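Local coordinates for protein leucine--tRNA ligase (Agrobacterium radiobacter, PDB 5AH5) that probably joins L-leucine to tRNA(Leu) at the expense of ATP, as a class I aminoacyl-tRNA synthetase that carries an editing domain and a bound zinc ion, at residues 165-170 and 410-415; 191-196 and 537-542; 151-156 and 183-188. All blocks are in the same frame, centred on the assembly; numbering follows the deposited sequence.

Contact 1 of 3, residues 165-170 and 410-415; sequences AAEQVI and YRLQNW. With nucleotides of chain D.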
loop_
_atom_site.group_PDB
_atom_site.type_symbol
_atom_site.label_atom_id
_atom_site.label_comp_id
_atom_site.label_asym_id
_atom_site.label_seq_id
_atom_site.Cartn_x
_atom_site.Cartn_y
_atom_site.Cartn_z
ATOM N N ALA B 165 -10.324 13.460 -9.509
ATOM C CA ALA B 165 -10.856 13.211 -8.145
ATOM C C ALA B 165 -10.142 14.094 -7.104
ATOM O O ALA B 165 -9.066 14.553 -7.353
ATOM C CB ALA B 165 -10.696 11.727 -7.779
ATOM N N ALA B 166 -10.791 14.372 -5.986
ATOM C CA ALA B 166 -10.193 15.182 -4.921
ATOM C C ALA B 166 -8.836 14.574 -4.498
ATOM O O ALA B 166 -7.914 15.305 -4.140
ATOM C CB ALA B 166 -11.134 15.289 -3.738
ATOM N N GLU B 167 -8.681 13.255 -4.610
ATOM C CA GLU B 167 -7.451 12.585 -4.118
ATOM C C GLU B 167 -6.336 12.811 -5.068
ATOM O O GLU B 167 -5.165 12.683 -4.653
ATOM C CB GLU B 167 -7.677 11.081 -3.927
ATOM C CG GLU B 167 -8.665 10.694 -2.837
ATOM C CD GLU B 167 -10.098 11.101 -3.019
ATOM O OE1 GLU B 167 -10.610 11.144 -4.202
ATOM O OE2 GLU B 167 -10.735 11.359 -1.950
ATOM N N GLN B 168 -6.659 13.208 -6.336
ATOM C CA GLN B 168 -5.655 13.471 -7.353
ATOM C C GLN B 168 -5.283 14.953 -7.461
ATOM O O GLN B 168 -4.604 15.379 -8.389
ATOM C CB GLN B 168 -6.121 12.931 -8.719
ATOM C CG GLN B 168 -6.260 11.416 -8.820
ATOM C CD GLN B 168 -7.132 11.019 -10.035
ATOM O OE1 GLN B 168 -8.272 11.451 -10.140
ATOM N NE2 GLN B 168 -6.607 10.191 -10.904
ATOM N N VAL B 169 -5.687 15.707 -6.475
ATOM C CA VAL B 169 -5.283 17.081 -6.322
ATOM C C VAL B 169 -4.311 17.110 -5.143
ATOM O O VAL B 169 -4.690 16.804 -4.017
ATOM C CB VAL B 169 -6.511 17.938 -5.982
ATOM C CG1 VAL B 169 -6.079 19.349 -5.596
ATOM C CG2 VAL B 169 -7.474 17.951 -7.172
ATOM N N ILE B 170 -3.055 17.442 -5.407
ATOM C CA ILE B 170 -2.036 17.432 -4.347
ATOM C C ILE B 170 -1.355 18.815 -4.327
ATOM O O ILE B 170 -0.751 19.218 -5.337
ATOM C CB ILE B 170 -1.017 16.272 -4.571
ATOM C CG1 ILE B 170 -1.707 14.919 -4.398
ATOM C CG2 ILE B 170 0.145 16.360 -3.592
ATOM C CD1 ILE B 170 -0.985 13.793 -5.117
ATOM N N TYR B 410 -17.897 15.660 7.121
ATOM C CA TYR B 410 -16.733 14.920 6.630
ATOM C C TYR B 410 -15.989 15.740 5.609
ATOM O O TYR B 410 -16.603 16.312 4.727
ATOM C CB TYR B 410 -17.174 13.601 6.003
ATOM C CG TYR B 410 -17.952 12.695 6.931
ATOM C CD1 TYR B 410 -19.326 12.875 7.131
ATOM C CD2 TYR B 410 -17.321 11.670 7.619
ATOM C CE1 TYR B 410 -20.027 12.076 8.002
ATOM C CE2 TYR B 410 -18.022 10.841 8.462
ATOM C CZ TYR B 410 -19.362 11.054 8.663
ATOM O OH TYR B 410 -20.033 10.241 9.510
ATOM N N ARG B 411 -14.667 15.779 5.695
ATOM C CA ARG B 411 -13.829 16.403 4.652
ATOM C C ARG B 411 -13.858 15.647 3.294
ATOM O O ARG B 411 -13.693 16.251 2.240
ATOM C CB ARG B 411 -12.413 16.446 5.171
ATOM C CG ARG B 411 -11.364 17.032 4.270
ATOM C CD ARG B 411 -9.962 16.701 4.759
ATOM N NE ARG B 411 -9.008 17.069 3.719
ATOM C CZ ARG B 411 -8.833 16.431 2.554
ATOM N NH1 ARG B 411 -9.490 15.306 2.262
ATOM N NH2 ARG B 411 -7.962 16.917 1.683
ATOM N N LEU B 412 -13.941 14.324 3.377
ATOM C CA LEU B 412 -14.016 13.402 2.247
ATOM C C LEU B 412 -15.060 13.866 1.208
ATOM O O LEU B 412 -16.246 14.085 1.530
ATOM C CB LEU B 412 -14.427 12.029 2.797
ATOM C CG LEU B 412 -14.484 10.854 1.850
ATOM C CD1 LEU B 412 -13.112 10.586 1.299
ATOM C CD2 LEU B 412 -15.049 9.615 2.507
ATOM N N GLN B 413 -14.630 14.014 -0.029
ATOM C CA GLN B 413 -15.589 14.322 -1.119
ATOM C C GLN B 413 -15.980 13.027 -1.860
ATOM O O GLN B 413 -15.180 12.074 -1.982
ATOM C CB GLN B 413 -14.948 15.268 -2.082
ATOM C CG GLN B 413 -14.476 16.537 -1.409
ATOM C CD GLN B 413 -13.830 17.469 -2.389
ATOM O OE1 GLN B 413 -14.092 17.383 -3.590
ATOM N NE2 GLN B 413 -12.958 18.351 -1.901
ATOM N N ASN B 414 -17.189 12.976 -2.382
ATOM C CA ASN B 414 -17.529 11.861 -3.248
ATOM C C ASN B 414 -16.589 11.805 -4.441
ATOM O O ASN B 414 -16.022 12.816 -4.868
ATOM C CB ASN B 414 -19.002 11.807 -3.584
ATOM C CG ASN B 414 -19.815 11.098 -2.496
ATOM O OD1 ASN B 414 -19.278 10.430 -1.614
ATOM N ND2 ASN B 414 -21.114 11.188 -2.592
ATOM N N TRP B 415 -16.350 10.578 -4.884
ATOM C CA TRP B 415 -15.273 10.237 -5.800
ATOM C C TRP B 415 -15.706 10.408 -7.281
ATOM O O TRP B 415 -16.464 9.568 -7.785
ATOM C CB TRP B 415 -14.986 8.779 -5.525
ATOM C CG TRP B 415 -13.875 8.146 -6.300
ATOM C CD1 TRP B 415 -12.930 8.761 -7.018
ATOM C CD2 TRP B 415 -13.618 6.759 -6.377
ATOM N NE1 TRP B 415 -12.087 7.824 -7.586
ATOM C CE2 TRP B 415 -12.500 6.585 -7.191
ATOM C CE3 TRP B 415 -14.234 5.637 -5.827
ATOM C CZ2 TRP B 415 -11.961 5.350 -7.455
ATOM C CZ3 TRP B 415 -13.709 4.386 -6.105
ATOM C CH2 TRP B 415 -12.567 4.262 -6.919
ATOM P P C D 80 -2.448 16.064 3.101
ATOM O OP1 C D 80 -3.216 15.520 1.930
ATOM O OP2 C D 80 -1.402 17.074 2.907
ATOM O "O5'" C D 80 -3.506 16.736 4.066
ATOM C "C5'" C D 80 -4.803 16.211 4.222
ATOM C "C4'" C D 80 -5.520 16.988 5.291
ATOM O "O4'" C D 80 -4.803 16.908 6.553
ATOM C "C3'" C D 80 -5.657 18.484 5.064
ATOM O "O3'" C D 80 -6.677 18.741 4.102
ATOM C "C2'" C D 80 -6.011 18.938 6.469
ATOM O "O2'" C D 80 -7.319 18.567 6.830
ATOM C "C1'" C D 80 -5.009 18.119 7.290
ATOM N N1 C D 80 -3.711 18.827 7.469
ATOM C C2 C D 80 -3.655 19.897 8.364
ATOM O O2 C D 80 -4.671 20.190 9.011
ATOM N N3 C D 80 -2.493 20.577 8.511
ATOM C C4 C D 80 -1.443 20.273 7.746
ATOM N N4 C D 80 -0.322 20.975 7.912
ATOM C C5 C D 80 -1.495 19.232 6.773
ATOM C C6 C D 80 -2.630 18.528 6.684
ATOM P P A D 81 -6.539 19.942 3.034
ATOM O OP1 A D 81 -7.738 19.845 2.175
ATOM O OP2 A D 81 -5.207 19.927 2.418
ATOM O "O5'" A D 81 -6.679 21.246 3.938
ATOM C "C5'" A D 81 -7.894 21.383 4.695
ATOM C "C4'" A D 81 -7.839 22.544 5.653
ATOM O "O4'" A D 81 -6.971 22.242 6.774
ATOM C "C3'" A D 81 -7.308 23.882 5.133
ATOM O "O3'" A D 81 -8.299 24.465 4.288
ATOM C "C2'" A D 81 -7.044 24.592 6.452
ATOM O "O2'" A D 81 -8.226 25.108 7.042
ATOM C "C1'" A D 81 -6.423 23.451 7.268
ATOM N N9 A D 81 -4.985 23.416 7.058
ATOM C C8 A D 81 -4.261 22.730 6.114
ATOM N N7 A D 81 -2.976 22.983 6.146
ATOM C C5 A D 81 -2.847 23.909 7.173
ATOM C C6 A D 81 -1.730 24.570 7.717
ATOM N N6 A D 81 -0.482 24.393 7.281
ATOM N N1 A D 81 -1.947 25.439 8.728
ATOM C C2 A D 81 -3.201 25.612 9.170
ATOM N N3 A D 81 -4.329 25.046 8.745
ATOM C C4 A D 81 -4.079 24.195 7.734
HETATM O O HOH W 1 -13.556 13.328 -6.099
HETATM O O HOH W 2 -12.047 13.538 -0.775
HETATM O O HOH W 3 -13.223 11.832 -3.861
HETATM O O HOH W 4 -9.724 8.773 -8.981
#

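Contact 2 of 3, residues 191-196 and 537-542; sequences VDIRSY and SRFITK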
loop_
_atom_site.group_PDB
_atom_site.type_symbol
_atom_site.label_atom_id
_atom_site.label_comp_id
_atom_site.label_asym_id
_atom_site.label_seq_id
_atom_site.Cartn_x
_atom_site.Cartn_y
_atom_site.Cartn_z
ATOM N N VAL B 191 -18.818 7.987 -7.294
ATOM C CA VAL B 191 -19.176 6.904 -6.377
ATOM C C VAL B 191 -19.386 7.478 -4.982
ATOM O O VAL B 191 -18.607 8.317 -4.513
ATOM C CB VAL B 191 -18.140 5.794 -6.284
ATOM C CG1 VAL B 191 -18.834 4.496 -5.891
ATOM C CG2 VAL B 191 -17.363 5.629 -7.573
ATOM N N ASP B 192 -20.451 7.024 -4.320
ATOM C CA ASP B 192 -20.831 7.544 -3.010
ATOM C C ASP B 192 -19.961 6.953 -1.881
ATOM O O ASP B 192 -20.411 6.167 -1.090
ATOM C CB ASP B 192 -22.304 7.230 -2.760
ATOM C CG ASP B 192 -22.869 7.942 -1.542
ATOM O OD1 ASP B 192 -22.167 8.750 -0.888
ATOM O OD2 ASP B 192 -24.030 7.678 -1.236
ATOM N N ILE B 193 -18.701 7.324 -1.856
ATOM C CA ILE B 193 -17.780 6.951 -0.770
ATOM C C ILE B 193 -18.128 7.601 0.598
ATOM O O ILE B 193 -17.864 7.014 1.671
ATOM C CB ILE B 193 -16.341 7.243 -1.211
ATOM C CG1 ILE B 193 -15.298 6.519 -0.332
ATOM C CG2 ILE B 193 -16.081 8.740 -1.285
ATOM C CD1 ILE B 193 -13.895 6.684 -0.889
ATOM N N ARG B 194 -18.738 8.783 0.569
ATOM C CA ARG B 194 -19.195 9.448 1.800
ATOM C C ARG B 194 -20.095 8.567 2.646
ATOM O O ARG B 194 -19.972 8.577 3.860
ATOM C CB ARG B 194 -19.830 10.824 1.545
ATOM C CG ARG B 194 -18.808 11.907 1.254
ATOM C CD ARG B 194 -19.421 13.228 0.779
ATOM N NE ARG B 194 -20.174 13.851 1.848
ATOM C CZ ARG B 194 -19.684 14.639 2.807
ATOM N NH1 ARG B 194 -18.402 14.982 2.877
ATOM N NH2 ARG B 194 -20.512 15.118 3.718
ATOM N N SER B 195 -20.940 7.763 2.023
ATOM C CA SER B 195 -21.875 6.916 2.766
ATOM C C SER B 195 -21.171 5.758 3.488
ATOM O O SER B 195 -21.757 5.123 4.353
ATOM C CB SER B 195 -22.974 6.370 1.824
ATOM O OG SER B 195 -22.427 5.503 0.818
ATOM N N TYR B 196 -19.949 5.454 3.072
ATOM C CA TYR B 196 -19.099 4.484 3.731
ATOM C C TYR B 196 -18.042 5.110 4.631
ATOM O O TYR B 196 -17.226 4.396 5.195
ATOM C CB TYR B 196 -18.386 3.628 2.691
ATOM C CG TYR B 196 -19.278 2.572 2.126
ATOM C CD1 TYR B 196 -20.408 2.910 1.369
ATOM C CD2 TYR B 196 -19.012 1.226 2.349
ATOM C CE1 TYR B 196 -21.238 1.936 0.853
ATOM C CE2 TYR B 196 -19.823 0.253 1.827
ATOM C CZ TYR B 196 -20.935 0.614 1.067
ATOM O OH TYR B 196 -21.729 -0.385 0.570
ATOM N N SER B 537 -9.500 1.149 -2.691
ATOM C CA SER B 537 -9.501 -0.317 -2.500
ATOM C C SER B 537 -10.229 -0.753 -1.221
ATOM O O SER B 537 -10.993 -1.743 -1.231
ATOM C CB SER B 537 -8.047 -0.843 -2.486
ATOM O OG SER B 537 -7.316 -0.311 -1.380
ATOM N N ARG B 538 -10.016 -0.030 -0.112
ATOM C CA ARG B 538 -10.771 -0.371 1.084
ATOM C C ARG B 538 -12.252 -0.065 0.845
ATOM O O ARG B 538 -13.118 -0.851 1.222
ATOM C CB ARG B 538 -10.251 0.347 2.326
ATOM C CG ARG B 538 -8.816 -0.027 2.693
ATOM C CD ARG B 538 -8.355 0.821 3.895
ATOM N NE ARG B 538 -9.269 0.519 5.011
ATOM C CZ ARG B 538 -9.940 1.395 5.761
ATOM N NH1 ARG B 538 -9.755 2.711 5.670
ATOM N NH2 ARG B 538 -10.785 0.922 6.672
ATOM N N PHE B 539 -12.543 1.059 0.201
ATOM C CA PHE B 539 -13.934 1.430 -0.054
ATOM C C PHE B 539 -14.650 0.392 -0.956
ATOM O O PHE B 539 -15.753 -0.072 -0.663
ATOM C CB PHE B 539 -13.999 2.837 -0.672
ATOM C CG PHE B 539 -15.317 3.163 -1.319
ATOM C CD1 PHE B 539 -16.503 3.034 -0.618
ATOM C CD2 PHE B 539 -15.367 3.613 -2.632
ATOM C CE1 PHE B 539 -17.725 3.350 -1.198
ATOM C CE2 PHE B 539 -16.590 3.910 -3.237
ATOM C CZ PHE B 539 -17.769 3.784 -2.513
ATOM N N ILE B 540 -13.986 -0.027 -2.008
ATOM C CA ILE B 540 -14.654 -0.887 -3.006
ATOM C C ILE B 540 -14.793 -2.288 -2.426
ATOM O O ILE B 540 -15.748 -2.998 -2.774
ATOM C CB ILE B 540 -13.957 -0.808 -4.399
ATOM C CG1 ILE B 540 -14.294 0.535 -5.057
ATOM C CG2 ILE B 540 -14.285 -1.950 -5.351
ATOM C CD1 ILE B 540 -15.755 0.799 -5.275
ATOM N N THR B 541 -13.906 -2.657 -1.484
ATOM C CA THR B 541 -14.008 -3.975 -0.835
ATOM C C THR B 541 -15.266 -4.059 0.021
ATOM O O THR B 541 -16.032 -5.022 -0.052
ATOM C CB THR B 541 -12.699 -4.320 -0.118
ATOM O OG1 THR B 541 -11.656 -4.423 -1.114
ATOM C CG2 THR B 541 -12.818 -5.679 0.658
ATOM N N LYS B 542 -15.550 -2.989 0.742
ATOM C CA LYS B 542 -16.755 -2.922 1.550
ATOM C C LYS B 542 -18.006 -2.924 0.682
ATOM O O LYS B 542 -18.980 -3.589 0.974
ATOM C CB LYS B 542 -16.685 -1.670 2.433
ATOM C CG LYS B 542 -15.477 -1.730 3.403
ATOM C CD LYS B 542 -15.501 -0.640 4.426
ATOM C CE LYS B 542 -14.258 -0.619 5.328
ATOM N NZ LYS B 542 -13.966 -1.943 5.965
#

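Contact 3 of 3, residues 151-156 and 183-188; sequences DTYVYW and KRRTPQ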
loop_
_atom_site.group_PDB
_atom_site.type_symbol
_atom_site.label_atom_id
_atom_site.label_comp_id
_atom_site.label_asym_id
_atom_site.label_seq_id
_atom_site.Cartn_x
_atom_site.Cartn_y
_atom_site.Cartn_z
ATOM N N ASP B 151 -24.566 16.917 -11.489
ATOM C CA ASP B 151 -24.133 18.169 -12.143
ATOM C C ASP B 151 -23.732 19.096 -11.019
ATOM O O ASP B 151 -24.574 19.838 -10.486
ATOM C CB ASP B 151 -25.270 18.776 -12.986
ATOM C CG ASP B 151 -24.814 19.925 -13.927
ATOM O OD1 ASP B 151 -23.691 20.476 -13.811
ATOM O OD2 ASP B 151 -25.618 20.276 -14.830
ATOM N N THR B 152 -22.447 19.044 -10.660
ATOM C CA THR B 152 -21.933 19.770 -9.500
ATOM C C THR B 152 -20.469 20.103 -9.664
ATOM O O THR B 152 -19.855 19.822 -10.716
ATOM C CB THR B 152 -22.140 18.966 -8.188
ATOM O OG1 THR B 152 -21.646 19.731 -7.079
ATOM C CG2 THR B 152 -21.422 17.605 -8.245
ATOM N N TYR B 153 -19.896 20.708 -8.624
ATOM C CA TYR B 153 -18.515 21.178 -8.717
ATOM C C TYR B 153 -17.505 20.023 -8.610
ATOM O O TYR B 153 -17.624 19.162 -7.750
ATOM C CB TYR B 153 -18.235 22.280 -7.697
ATOM C CG TYR B 153 -18.850 23.598 -8.140
ATOM C CD1 TYR B 153 -18.214 24.401 -9.103
ATOM C CD2 TYR B 153 -20.094 24.033 -7.626
ATOM C CE1 TYR B 153 -18.779 25.617 -9.519
ATOM C CE2 TYR B 153 -20.668 25.239 -8.042
ATOM C CZ TYR B 153 -20.003 26.030 -8.983
ATOM O OH TYR B 153 -20.570 27.212 -9.410
ATOM N N VAL B 154 -16.540 20.034 -9.508
ATOM C CA VAL B 154 -15.472 19.016 -9.546
ATOM C C VAL B 154 -14.187 19.700 -9.882
ATOM O O VAL B 154 -14.204 20.819 -10.399
ATOM C CB VAL B 154 -15.722 17.910 -10.607
ATOM C CG1 VAL B 154 -16.998 17.139 -10.289
ATOM C CG2 VAL B 154 -15.745 18.454 -12.014
ATOM N N TYR B 155 -13.075 19.047 -9.564
ATOM C CA TYR B 155 -11.772 19.563 -9.929
ATOM C C TYR B 155 -11.501 19.364 -11.390
ATOM O O TYR B 155 -11.846 18.324 -11.937
ATOM C CB TYR B 155 -10.674 18.877 -9.106
ATOM C CG TYR B 155 -10.758 19.239 -7.662
ATOM C CD1 TYR B 155 -10.205 20.429 -7.193
ATOM C CD2 TYR B 155 -11.440 18.436 -6.770
ATOM C CE1 TYR B 155 -10.268 20.764 -5.857
ATOM C CE2 TYR B 155 -11.540 18.775 -5.443
ATOM C CZ TYR B 155 -10.948 19.935 -4.988
ATOM O OH TYR B 155 -11.056 20.263 -3.665
ATOM N N TRP B 156 -10.814 20.322 -12.009
ATOM C CA TRP B 156 -10.515 20.315 -13.430
ATOM C C TRP B 156 -9.060 20.654 -13.594
ATOM O O TRP B 156 -8.623 21.672 -13.086
ATOM C CB TRP B 156 -11.397 21.362 -14.140
ATOM C CG TRP B 156 -10.996 21.656 -15.579
ATOM C CD1 TRP B 156 -10.303 22.741 -16.022
ATOM C CD2 TRP B 156 -11.257 20.840 -16.747
ATOM N NE1 TRP B 156 -10.102 22.649 -17.381
ATOM C CE2 TRP B 156 -10.680 21.505 -17.854
ATOM C CE3 TRP B 156 -11.939 19.624 -16.961
ATOM C CZ2 TRP B 156 -10.756 20.988 -19.172
ATOM C CZ3 TRP B 156 -12.008 19.102 -18.251
ATOM C CH2 TRP B 156 -11.411 19.782 -19.348
ATOM N N LYS B 183 -11.914 24.619 -10.487
ATOM C CA LYS B 183 -13.190 23.956 -10.240
ATOM C C LYS B 183 -14.242 24.376 -11.287
ATOM O O LYS B 183 -14.442 25.543 -11.506
ATOM C CB LYS B 183 -13.727 24.300 -8.851
ATOM C CG LYS B 183 -13.013 23.621 -7.677
ATOM C CD LYS B 183 -13.621 22.271 -7.262
ATOM C CE LYS B 183 -13.707 22.124 -5.736
ATOM N NZ LYS B 183 -14.415 20.887 -5.271
ATOM N N ARG B 184 -14.921 23.414 -11.905
ATOM C CA ARG B 184 -16.056 23.656 -12.809
ATOM C C ARG B 184 -17.223 22.858 -12.320
ATOM O O ARG B 184 -17.027 21.790 -11.727
ATOM C CB ARG B 184 -15.821 23.085 -14.185
ATOM C CG ARG B 184 -14.635 23.566 -14.961
ATOM C CD ARG B 184 -14.522 22.650 -16.180
ATOM N NE ARG B 184 -13.839 23.299 -17.300
ATOM C CZ ARG B 184 -13.867 22.872 -18.556
ATOM N NH1 ARG B 184 -14.545 21.768 -18.903
ATOM N NH2 ARG B 184 -13.216 23.578 -19.485
ATOM N N ARG B 185 -18.427 23.341 -12.650
ATOM C CA ARG B 185 -19.689 22.612 -12.525
ATOM C C ARG B 185 -20.000 21.918 -13.877
ATOM O O ARG B 185 -19.904 22.541 -14.928
ATOM C CB ARG B 185 -20.785 23.604 -12.149
ATOM C CG ARG B 185 -22.074 23.023 -11.578
ATOM C CD ARG B 185 -22.919 24.156 -10.988
ATOM N NE ARG B 185 -24.189 23.698 -10.429
ATOM C CZ ARG B 185 -25.262 23.362 -11.152
ATOM N NH1 ARG B 185 -25.247 23.405 -12.489
ATOM N NH2 ARG B 185 -26.368 22.960 -10.530
ATOM N N THR B 186 -20.337 20.626 -13.845
ATOM C CA THR B 186 -20.436 19.783 -15.054
ATOM C C THR B 186 -21.092 18.482 -14.654
ATOM O O THR B 186 -20.880 18.028 -13.526
ATOM C CB THR B 186 -19.056 19.272 -15.603
ATOM O OG1 THR B 186 -18.015 20.231 -15.426
ATOM C CG2 THR B 186 -19.142 18.909 -17.034
ATOM N N PRO B 187 -21.810 17.831 -15.578
ATOM C CA PRO B 187 -22.385 16.518 -15.208
ATOM C C PRO B 187 -21.311 15.435 -15.276
ATOM O O PRO B 187 -20.601 15.315 -16.305
ATOM C CB PRO B 187 -23.501 16.277 -16.247
ATOM C CG PRO B 187 -23.634 17.545 -17.018
ATOM C CD PRO B 187 -22.348 18.335 -16.860
ATOM N N GLN B 188 -21.137 14.711 -14.169
ATOM C CA GLN B 188 -20.039 13.771 -14.058
ATOM C C GLN B 188 -20.506 12.565 -13.277
ATOM O O GLN B 188 -21.581 12.605 -12.604
ATOM C CB GLN B 188 -18.863 14.416 -13.349
ATOM C CG GLN B 188 -18.206 15.560 -14.079
ATOM C CD GLN B 188 -17.436 15.164 -15.318
ATOM O OE1 GLN B 188 -16.780 14.122 -15.396
ATOM N NE2 GLN B 188 -17.501 16.023 -16.306
#

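Contact 1 of 3, residues 165-170 and 410-415
Ala166 CB sits against the amide end of Gln413, 3.6 Å from Gln413 OE1, and Ala165 CB meets the Trp415 indole at its edge, 3.8 Å from Trp415 CD1. These two methyl contacts are the tight part. Gln413 gets there because CG stands anti to the carbonyl carbon (chi1 -57°) and the chain then runs out straight, which lays the amide beside Ala166; its NE2 is bonded further on to Tyr155 OH.

On the looser side water molecules bridge the two segments, and the polar links between them run through these waters. Water 1 accepts from Ala166 N and donates to Asn414 O at 2.8 Å. Water 2 links Glu167 OE2, 2.8 Å away, to Gln413 N. The Glu167 chain bends at chi2 (65°), and its buried carboxylate is held by protein as well, OE1 by Tyr536 OH and OE2 by Trp221 NE1. Water 4 lies in the indole plane, 2.9 Å from Trp415 NE1.

At the other end Arg411 turns to the tRNA: NE donates to O3' of C80 of chain D (2.9 Å, 152°), and NH2 to OP1 of A81 of chain D (3.0 Å).

The loop between strands 404-410 and 415-419 thus packs beside the 3-10 turn at 166-167, with helix 533-546 against Ala165 and Trp415, strand 153-157 against Ala166, and helix 197-202 against Leu412.

Contact 2 of 3, residues 191-196 and 537-542
Phe539 reaches from helix 533-546 into the loop 191-196, and nearly every contact here involves its side chain. CG stands anti to the backbone N (chi1 164°), which sets one ring face under Ile193 CG1 and the ring edge against Val191 and Tyr196. Phe539 CB already lies 3.9 Å from both Ile193 CD1 and Ile193 CG1. At Phe539 CG the packing tightens, with Ile193 CG1 3.5 Å away; this methylene makes a CH-pi contact over the face, 3.6 Å from the centroid and 17° off the normal. CD1 approaches Tyr196 CB, while CD2 stays beside Ile193 CG1 and CD1. Phe539 CE1 lies against Ile193 CA and, at 3.7 Å, Tyr196 CD1. Phe539 CE2 meets Val191 CG1 at 3.5 Å. The tip, CZ, reaches Val191 CG1 and Ile193 CA.

Against Tyr196 the geometry is T-shaped, the edge of Phe539 directed at the tyrosine face with the planes at 77°. Lys542 CB comes to the Tyr196 ring edge. The polar ends lead elsewhere, Tyr196 OH to Asp546 and Lys542 NZ to Asp203, Glu554 and Asp553.

Helix 533-546 lies in the chain between parallel strands 520-524 and 556-560, consistent with the nucleotide-binding core of a class I synthetase. The chemistry implies a hydrophobic joint between loop and helix, set by shape and dispersion, with the charges kept at its margin.

Contact 3 of 3, residues 151-156 and 183-188
Val154 and Arg184 form a hydrogen-bonded pair of an antiparallel beta-sheet: Val154 N donates to Arg184 O (2.9 Å, 160°), and Arg184 N returns a bond to Val154 O at 3.1 Å. The next such pair is longer. Thr186 N donates to Thr152 O at 3.3 Å from above the plane of that carbonyl, and Thr152 N gives Thr186 O a weak bond. The chain turns a corner at Thr152, and the short strand segments 153-156 and 183-188, though antiparallel in register, diverge to 125°, a strongly twisted pair.

Beyond the backbone, Asp151 OD1 and Arg185 NH1 form a salt bridge of charge alone at 3.6 Å, because the oxygen lies well out of the guanidinium plane. Lys183 bends at chi2 and chi3 and brings NZ over the Tyr155 face, 3.9 Å from the centroid, a cation-pi contact; NZ also has a long, weak ion pair with Asp328. On the same sheet face Arg185 CB lies over the Tyr153 ring.

On the Val154 side the extended Arg184 chain stacks its guanidinium flat on the Trp156 indole, planes 4° apart, so that Arg184 CZ lies 3.5 Å from Trp156 CE2.

How the contacts relate
From the N terminus, contact 3 closes first: the chain leaves 151-156, passes 165-170 and returns at 183-188 to pair its strands. Contact 1 opens inside that loop and ends far beyond it at 410-415, so the two cross; Gln413 NE2 and Tyr155 OH join them. Contact 2 begins at 191-196, soon after contact 3 ends, and finishes at 537-542, crossing contact 1 in turn. Leu412 O and Asn414 OD1 meet Arg194 there. Contacts 2 and 3 follow in series and adjoin only in sequence. Contact 1 anchors the loop joining strand 404-410 of a mixed sheet to strand 415-419 of the antiparallel sheet, and contact 2 packs the loop after strand 182-191 on helix 533-546.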